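Local structure of RNA-directed RNA polymerase (Infectious pancreatic necrosis virus, 3ZED) at residues P41-A49 / C457-K465; K105-D113 / Q158-Q167. The protein polymerises ribonucleoside triphosphates on an RNA template as the viral RNA-dependent RNA polymerase, and is probably found both free and covalently attached to the genomic RNA. All coordinates share one frame; numbering follows the deposited sequence.

Contact 1: residues P41-A49 / C457-K465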
loop_
_atom_site.group_PDB
_atom_site.type_symbol
_atom_site.label_atom_id
_atom_site.label_comp_id
_atom_site.label_asym_id
_atom_site.label_seq_id
_atom_site.Cartn_x
_atom_site.Cartn_y
_atom_site.Cartn_z
ATOM N N PRO B 41 -2.814 23.066 21.151
ATOM C CA PRO B 41 -2.422 22.941 22.570
ATOM C C PRO B 41 -1.652 21.661 22.886
ATOM O O PRO B 41 -1.103 21.576 23.967
ATOM C CB PRO B 41 -3.757 22.980 23.319
ATOM C CG PRO B 41 -4.745 22.487 22.356
ATOM C CD PRO B 41 -4.279 22.941 20.990
ATOM N N LEU B 42 -1.588 20.690 21.962
ATOM C CA LEU B 42 -0.859 19.439 22.217
ATOM C C LEU B 42 0.471 19.366 21.429
ATOM O O LEU B 42 0.997 18.270 21.263
ATOM C CB LEU B 42 -1.727 18.193 21.895
ATOM C CG LEU B 42 -3.158 18.090 22.474
ATOM C CD1 LEU B 42 -3.898 16.880 21.885
ATOM C CD2 LEU B 42 -3.160 18.058 24.000
ATOM N N ASP B 43 1.043 20.520 21.001
ATOM C CA ASP B 43 2.297 20.560 20.225
ATOM C C ASP B 43 3.571 20.470 21.108
ATOM O O ASP B 43 4.673 20.790 20.645
ATOM C CB ASP B 43 2.351 21.816 19.322
ATOM C CG ASP B 43 2.505 23.160 20.025
ATOM O OD1 ASP B 43 2.400 23.201 21.277
ATOM O OD2 ASP B 43 2.726 24.168 19.325
ATOM N N SER B 44 3.424 20.009 22.355
ATOM C CA SER B 44 4.557 19.835 23.271
ATOM C C SER B 44 4.534 18.425 23.849
ATOM O O SER B 44 3.443 17.887 24.039
ATOM C CB SER B 44 4.527 20.880 24.381
ATOM O OG SER B 44 3.451 20.663 25.277
ATOM N N PRO B 45 5.704 17.801 24.139
ATOM C CA PRO B 45 5.698 16.429 24.678
ATOM C C PRO B 45 4.875 16.257 25.953
ATOM O O PRO B 45 4.225 15.224 26.100
ATOM C CB PRO B 45 7.174 16.155 24.951
ATOM C CG PRO B 45 7.901 17.035 24.021
ATOM C CD PRO B 45 7.090 18.284 23.950
ATOM N N GLN B 46 4.869 17.278 26.844
ATOM C CA GLN B 46 4.132 17.279 28.112
ATOM C C GLN B 46 2.619 17.220 27.879
ATOM O O GLN B 46 1.954 16.348 28.440
ATOM C CB GLN B 46 4.480 18.514 28.975
ATOM C CG GLN B 46 5.962 18.939 28.991
ATOM C CD GLN B 46 6.341 19.857 27.840
ATOM O OE1 GLN B 46 7.200 19.533 27.014
ATOM N NE2 GLN B 46 5.721 21.032 27.765
ATOM N N ALA B 47 2.081 18.140 27.052
ATOM C CA ALA B 47 0.653 18.207 26.709
ATOM C C ALA B 47 0.212 16.966 25.932
ATOM O O ALA B 47 -0.866 16.437 26.212
ATOM C CB ALA B 47 0.363 19.457 25.907
ATOM N N ALA B 48 1.068 16.468 25.007
ATOM C CA ALA B 48 0.786 15.262 24.222
ATOM C C ALA B 48 0.737 14.021 25.118
ATOM O O ALA B 48 -0.206 13.237 25.009
ATOM C CB ALA B 48 1.825 15.080 23.121
ATOM N N ALA B 49 1.723 13.862 26.025
ATOM C CA ALA B 49 1.789 12.712 26.933
ATOM C C ALA B 49 0.578 12.692 27.874
ATOM O O ALA B 49 -0.063 11.649 28.014
ATOM C CB ALA B 49 3.089 12.729 27.724
ATOM N N CYS B 457 5.847 3.494 17.625
ATOM C CA CYS B 457 6.122 4.638 16.758
ATOM C C CYS B 457 6.756 5.788 17.571
ATOM O O CYS B 457 6.788 5.727 18.790
ATOM C CB CYS B 457 4.865 5.089 16.013
ATOM S SG CYS B 457 3.540 5.680 17.095
ATOM N N LEU B 458 7.307 6.797 16.878
ATOM C CA LEU B 458 7.957 7.943 17.493
ATOM C C LEU B 458 7.317 9.239 17.039
ATOM O O LEU B 458 7.213 9.508 15.839
ATOM C CB LEU B 458 9.477 7.957 17.160
ATOM C CG LEU B 458 10.347 9.048 17.849
ATOM C CD1 LEU B 458 10.417 8.855 19.357
ATOM C CD2 LEU B 458 11.735 9.095 17.267
ATOM N N LEU B 459 6.944 10.068 18.017
ATOM C CA LEU B 459 6.359 11.395 17.805
ATOM C C LEU B 459 6.900 12.271 18.900
ATOM O O LEU B 459 6.714 11.948 20.071
ATOM C CB LEU B 459 4.815 11.357 17.797
ATOM C CG LEU B 459 4.140 12.640 17.353
ATOM C CD1 LEU B 459 4.206 12.793 15.834
ATOM C CD2 LEU B 459 2.704 12.699 17.842
ATOM N N MET B 460 7.603 13.363 18.522
ATOM C CA MET B 460 8.335 14.260 19.444
ATOM C C MET B 460 9.415 13.381 20.100
ATOM O O MET B 460 10.113 12.663 19.373
ATOM C CB MET B 460 7.408 14.977 20.452
ATOM C CG MET B 460 6.314 15.780 19.784
ATOM S SD MET B 460 5.468 16.855 20.947
ATOM C CE MET B 460 3.889 16.773 20.354
ATOM N N ASN B 461 9.498 13.363 21.438
ATOM C CA ASN B 461 10.422 12.513 22.187
ATOM C C ASN B 461 9.648 11.298 22.778
ATOM O O ASN B 461 10.165 10.627 23.665
ATOM C CB ASN B 461 11.116 13.347 23.295
ATOM C CG ASN B 461 10.213 13.798 24.425
ATOM O OD1 ASN B 461 8.981 13.726 24.355
ATOM N ND2 ASN B 461 10.809 14.257 25.520
ATOM N N LEU B 462 8.407 11.027 22.279
ATOM C CA LEU B 462 7.532 9.972 22.802
ATOM C C LEU B 462 7.523 8.706 21.950
ATOM O O LEU B 462 7.210 8.745 20.754
ATOM C CB LEU B 462 6.074 10.479 22.968
ATOM C CG LEU B 462 5.837 11.724 23.841
ATOM C CD1 LEU B 462 4.417 12.169 23.749
ATOM C CD2 LEU B 462 6.175 11.474 25.316
ATOM N N GLN B 463 7.820 7.566 22.606
ATOM C CA GLN B 463 7.770 6.246 21.976
ATOM C C GLN B 463 6.426 5.647 22.352
ATOM O O GLN B 463 6.182 5.292 23.515
ATOM C CB GLN B 463 8.962 5.384 22.385
ATOM C CG GLN B 463 10.232 5.840 21.684
ATOM C CD GLN B 463 11.468 5.188 22.226
ATOM O OE1 GLN B 463 11.483 3.991 22.540
ATOM N NE2 GLN B 463 12.534 5.970 22.342
ATOM N N LEU B 464 5.513 5.676 21.377
ATOM C CA LEU B 464 4.124 5.256 21.550
ATOM C C LEU B 464 3.861 3.885 20.994
ATOM O O LEU B 464 4.503 3.487 20.040
ATOM C CB LEU B 464 3.187 6.268 20.854
ATOM C CG LEU B 464 3.411 7.735 21.236
ATOM C CD1 LEU B 464 2.628 8.661 20.334
ATOM C CD2 LEU B 464 3.162 7.983 22.746
ATOM N N LYS B 465 2.881 3.183 21.568
ATOM C CA LYS B 465 2.427 1.895 21.066
ATOM C C LYS B 465 1.721 2.086 19.727
ATOM O O LYS B 465 1.030 3.095 19.537
ATOM C CB LYS B 465 1.448 1.260 22.087
ATOM C CG LYS B 465 1.035 -0.176 21.768
ATOM C CD LYS B 465 2.226 -1.136 21.979
ATOM C CE LYS B 465 1.876 -2.517 21.511
ATOM N NZ LYS B 465 3.050 -3.411 21.572
#

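Contact 2: residues K105-D113 / Q158-Q167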
loop_
_atom_site.group_PDB
_atom_site.type_symbol
_atom_site.label_atom_id
_atom_site.label_comp_id
_atom_site.label_asym_id
_atom_site.label_seq_id
_atom_site.Cartn_x
_atom_site.Cartn_y
_atom_site.Cartn_z
ATOM N N LYS B 105 14.383 11.751 18.616
ATOM C CA LYS B 105 13.363 12.796 18.649
ATOM C C LYS B 105 12.927 13.118 17.234
ATOM O O LYS B 105 13.774 13.363 16.365
ATOM C CB LYS B 105 13.890 14.058 19.368
ATOM C CG LYS B 105 14.062 13.883 20.874
ATOM C CD LYS B 105 14.942 14.949 21.480
ATOM C CE LYS B 105 15.317 14.608 22.894
ATOM N NZ LYS B 105 16.089 15.706 23.522
ATOM N N TYR B 106 11.604 13.092 16.989
ATOM C CA TYR B 106 11.078 13.361 15.667
ATOM C C TYR B 106 9.977 14.397 15.774
ATOM O O TYR B 106 8.925 14.130 16.343
ATOM C CB TYR B 106 10.604 12.065 14.978
ATOM C CG TYR B 106 9.851 12.302 13.682
ATOM C CD1 TYR B 106 10.474 12.904 12.594
ATOM C CD2 TYR B 106 8.503 11.971 13.564
ATOM C CE1 TYR B 106 9.777 13.168 11.416
ATOM C CE2 TYR B 106 7.800 12.206 12.384
ATOM C CZ TYR B 106 8.442 12.805 11.310
ATOM O OH TYR B 106 7.766 13.061 10.138
ATOM N N TYR B 107 10.242 15.595 15.242
ATOM C CA TYR B 107 9.311 16.714 15.281
ATOM C C TYR B 107 8.896 17.081 13.858
ATOM O O TYR B 107 9.576 17.872 13.205
ATOM C CB TYR B 107 9.937 17.906 16.034
ATOM C CG TYR B 107 10.054 17.681 17.527
ATOM C CD1 TYR B 107 11.171 17.053 18.074
ATOM C CD2 TYR B 107 9.066 18.124 18.399
ATOM C CE1 TYR B 107 11.288 16.851 19.453
ATOM C CE2 TYR B 107 9.194 17.970 19.780
ATOM C CZ TYR B 107 10.288 17.299 20.302
ATOM O OH TYR B 107 10.383 17.111 21.665
ATOM N N PRO B 108 7.819 16.455 13.337
ATOM C CA PRO B 108 7.402 16.747 11.954
ATOM C C PRO B 108 6.756 18.111 11.797
ATOM O O PRO B 108 6.197 18.647 12.752
ATOM C CB PRO B 108 6.378 15.650 11.658
ATOM C CG PRO B 108 5.798 15.303 12.978
ATOM C CD PRO B 108 6.926 15.459 13.971
ATOM N N PHE B 109 6.813 18.654 10.580
ATOM C CA PHE B 109 6.173 19.921 10.256
ATOM C C PHE B 109 4.727 19.663 9.909
ATOM O O PHE B 109 4.388 18.642 9.322
ATOM C CB PHE B 109 6.894 20.652 9.100
ATOM C CG PHE B 109 8.248 21.211 9.486
ATOM C CD1 PHE B 109 8.360 22.459 10.093
ATOM C CD2 PHE B 109 9.411 20.485 9.247
ATOM C CE1 PHE B 109 9.611 22.963 10.469
ATOM C CE2 PHE B 109 10.665 20.992 9.624
ATOM C CZ PHE B 109 10.755 22.225 10.233
ATOM N N HIS B 110 3.879 20.582 10.302
ATOM C CA HIS B 110 2.455 20.541 10.046
ATOM C C HIS B 110 2.138 21.814 9.302
ATOM O O HIS B 110 2.318 22.903 9.852
ATOM C CB HIS B 110 1.694 20.400 11.374
ATOM C CG HIS B 110 1.990 19.117 12.089
ATOM N ND1 HIS B 110 2.913 19.055 13.113
ATOM C CD2 HIS B 110 1.493 17.877 11.880
ATOM C CE1 HIS B 110 2.930 17.794 13.512
ATOM N NE2 HIS B 110 2.084 17.051 12.812
ATOM N N LYS B 111 1.800 21.701 8.004
ATOM C CA LYS B 111 1.521 22.893 7.206
ATOM C C LYS B 111 0.201 22.752 6.423
ATOM O O LYS B 111 -0.074 21.679 5.898
ATOM C CB LYS B 111 2.684 23.238 6.240
ATOM C CG LYS B 111 4.039 23.536 6.882
ATOM C CD LYS B 111 4.092 24.846 7.693
ATOM C CE LYS B 111 5.346 24.881 8.537
ATOM N NZ LYS B 111 5.343 26.018 9.479
ATOM N N PRO B 112 -0.609 23.832 6.311
ATOM C CA PRO B 112 -0.418 25.147 6.949
ATOM C C PRO B 112 -0.589 25.035 8.463
ATOM O O PRO B 112 -1.080 24.015 8.957
ATOM C CB PRO B 112 -1.509 26.007 6.301
ATOM C CG PRO B 112 -2.589 25.038 5.926
ATOM C CD PRO B 112 -1.878 23.766 5.557
ATOM N N ASP B 113 -0.124 26.045 9.201
ATOM C CA ASP B 113 -0.298 26.103 10.650
ATOM C C ASP B 113 -0.739 27.520 11.035
ATOM O O ASP B 113 -0.950 28.358 10.153
ATOM C CB ASP B 113 0.942 25.612 11.435
ATOM C CG ASP B 113 2.263 26.333 11.231
ATOM O OD1 ASP B 113 2.247 27.570 11.034
ATOM O OD2 ASP B 113 3.319 25.678 11.368
ATOM N N GLN B 158 -9.046 21.477 3.286
ATOM C CA GLN B 158 -7.712 22.021 3.361
ATOM C C GLN B 158 -6.702 20.943 3.011
ATOM O O GLN B 158 -6.655 19.908 3.675
ATOM C CB GLN B 158 -7.414 22.612 4.756
ATOM C CG GLN B 158 -6.006 23.214 4.883
ATOM C CD GLN B 158 -5.786 24.347 3.912
ATOM O OE1 GLN B 158 -6.440 25.385 3.995
ATOM N NE2 GLN B 158 -4.894 24.154 2.944
ATOM N N TYR B 159 -5.894 21.181 1.973
ATOM C CA TYR B 159 -4.800 20.268 1.686
ATOM C C TYR B 159 -3.653 20.627 2.621
ATOM O O TYR B 159 -3.351 21.815 2.809
ATOM C CB TYR B 159 -4.358 20.278 0.212
ATOM C CG TYR B 159 -3.193 19.339 -0.024
ATOM C CD1 TYR B 159 -3.388 17.964 -0.116
ATOM C CD2 TYR B 159 -1.882 19.812 -0.038
ATOM C CE1 TYR B 159 -2.315 17.085 -0.259
ATOM C CE2 TYR B 159 -0.798 18.940 -0.155
ATOM C CZ TYR B 159 -1.020 17.578 -0.282
ATOM O OH TYR B 159 0.041 16.715 -0.453
ATOM N N GLY B 160 -3.049 19.612 3.216
ATOM C CA GLY B 160 -1.951 19.819 4.142
ATOM C C GLY B 160 -1.627 18.606 4.980
ATOM O O GLY B 160 -2.233 17.549 4.804
ATOM N N SER B 161 -0.691 18.770 5.931
ATOM C CA SER B 161 -0.187 17.702 6.787
ATOM C C SER B 161 -0.778 17.768 8.225
ATOM O O SER B 161 -0.156 17.297 9.183
ATOM C CB SER B 161 1.340 17.732 6.805
ATOM O OG SER B 161 1.833 19.036 7.073
ATOM N N GLY B 162 -1.994 18.304 8.342
ATOM C CA GLY B 162 -2.734 18.372 9.606
ATOM C C GLY B 162 -2.033 19.010 10.791
ATOM O O GLY B 162 -1.405 20.062 10.659
ATOM N N SER B 163 -2.156 18.379 11.960
ATOM C CA SER B 163 -1.601 18.897 13.215
ATOM C C SER B 163 -1.217 17.774 14.163
ATOM O O SER B 163 -1.529 16.616 13.890
ATOM C CB SER B 163 -2.615 19.819 13.898
ATOM O OG SER B 163 -3.783 19.131 14.321
ATOM N N TYR B 164 -0.551 18.113 15.286
ATOM C CA TYR B 164 -0.193 17.142 16.334
ATOM C C TYR B 164 -1.476 16.580 16.968
ATOM O O TYR B 164 -1.586 15.373 17.120
ATOM C CB TYR B 164 0.706 17.773 17.409
ATOM C CG TYR B 164 2.177 17.847 17.056
ATOM C CD1 TYR B 164 2.952 16.693 16.968
ATOM C CD2 TYR B 164 2.812 19.076 16.894
ATOM C CE1 TYR B 164 4.315 16.759 16.684
ATOM C CE2 TYR B 164 4.175 19.155 16.618
ATOM C CZ TYR B 164 4.924 17.994 16.523
ATOM O OH TYR B 164 6.266 18.089 16.261
ATOM N N SER B 165 -2.460 17.456 17.289
ATOM C CA SER B 165 -3.755 17.057 17.853
ATOM C C SER B 165 -4.461 16.065 16.905
ATOM O O SER B 165 -4.976 15.035 17.357
ATOM C CB SER B 165 -4.636 18.276 18.109
ATOM O OG SER B 165 -4.241 18.980 19.274
ATOM N N GLY B 166 -4.471 16.400 15.604
ATOM C CA GLY B 166 -5.030 15.549 14.558
ATOM C C GLY B 166 -4.406 14.161 14.586
ATOM O O GLY B 166 -5.141 13.167 14.667
ATOM N N GLN B 167 -3.030 14.093 14.630
ATOM C CA GLN B 167 -2.244 12.851 14.689
ATOM C C GLN B 167 -2.536 12.050 15.958
ATOM O O GLN B 167 -2.705 10.835 15.886
ATOM C CB GLN B 167 -0.725 13.144 14.615
ATOM C CG GLN B 167 -0.233 13.621 13.255
ATOM C CD GLN B 167 1.266 13.571 13.190
ATOM O OE1 GLN B 167 1.953 14.512 13.573
ATOM N NE2 GLN B 167 1.811 12.452 12.740
HETATM O O HOH W 1 -1.649 22.577 11.145
#

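Contact 1: residues P41-A49 / C457-K465
Pro-45 O accepts the first-turn helical bond of Ala-49 N at 2.8 Å, and the CD1 methyl of Leu-462 rests against this carbonyl and amide, 3.9 Å from each of the two atoms. The other branch of Leu-462, CD2, lies against Ala-49 CB. Met-460, at the hairpin corner, reaches past Pro-45: with CG anti to its own carbonyl carbon (chi1 -57°) and the chain extended to the sulfur, SD settles 3.3 Å from Pro-45 N. The bend at chi3 then puts Met-460 CE between the loop before the helix, 3.4 Å from Leu-42 O, and the helix itself, 3.8 Å from Ala-48 CB. Met-460 and Asn-461 are the corner residues of a type II' beta turn that joins strands 456-459 and 462-465 into a tight hairpin, so the hairpin tip packs on the start of helix 45-54. That start is capped by Ser-44, whose OG takes a weak bond from Ala-47 N at 3.4 Å. Asn-461 crosses the proline ring at about a right angle, bringing OD1 to 3.1 Å from Pro-45 CB. No hydrogen bond joins the two segments; away from the tip, Gln-463 OE1 accepts from Arg-63 NE.

Contact 2: residues K105-D113 / Q158-Q167
Gln-158 lies alongside the ring of Pro-112, its CD 3.8 Å from Pro-112 CG, while its NE2 is shared between Tyr-159 O and Gly-121 O. At Gly-160 the backbone passes close to Lys-111, whose carbonyl is bonded by the next residue, Ser-161 N to Lys-111 O at 3.0 Å. Ser-161 grips the same residue a second time: OG, held between its backbone N and carbonyl carbon (chi1 50°), accepts from Lys-111 N at 2.8 Å. Ser-161 O meets the edge of the His-110 ring, 3.2 Å from CD2. Gly-162, with positive phi, turns the chain, and a water donates to both Gly-162 O and Pro-112 O. Ser-163 is the N-cap of helix 164-179, its OG accepting from Gly-166 N and hydrogen-bonded also to Asp-315 OD1. The contact sets the extended 105-113 loop against the corner between strand 157-160 and helix 164-179, within the polymerase's palm family region. Ser-163 C and Tyr-164 N cover one face of the imidazole. Tyr-164 meets its edge instead: His-110 CE1 points at the centre of the phenol face in a T-shaped pair, planes at 59° and centroids 4.3 Å apart. The phenol OH ends against Tyr-107. One turn on, Gln-167 OE1 accepts from His-110 NE2 at 2.7 Å (161° at the hydrogen); OE1 lies in the imidazole plane, whereas His-110 NE2 comes from above the amide plane, and Gln-167 NE2 is tied to Asn-320 and Leu-302.

In the fold
Contact 2 is buried and mixes hydrogen bonds with aromatic and proline packing; contact 1 is only partly buried and joined by apolar side chains and sulfur. Both reach the same mixed sheet and adjoin one another, their centres 13 Å apart. Tyr-106 O and Met-460 N, 2.7 Å apart, probably form a hydrogen bond between the 105-113 loop and the hairpin tip. Met-460 CE also packs on the Tyr-164 ring, and Leu-42 touches Ser-165, so the helix that begins in contact 2 also lines contact 1. Tyr-107 and Asn-461 place their side chains about 8 and 9 Å from that of Ile-252 in the predicted GTP site.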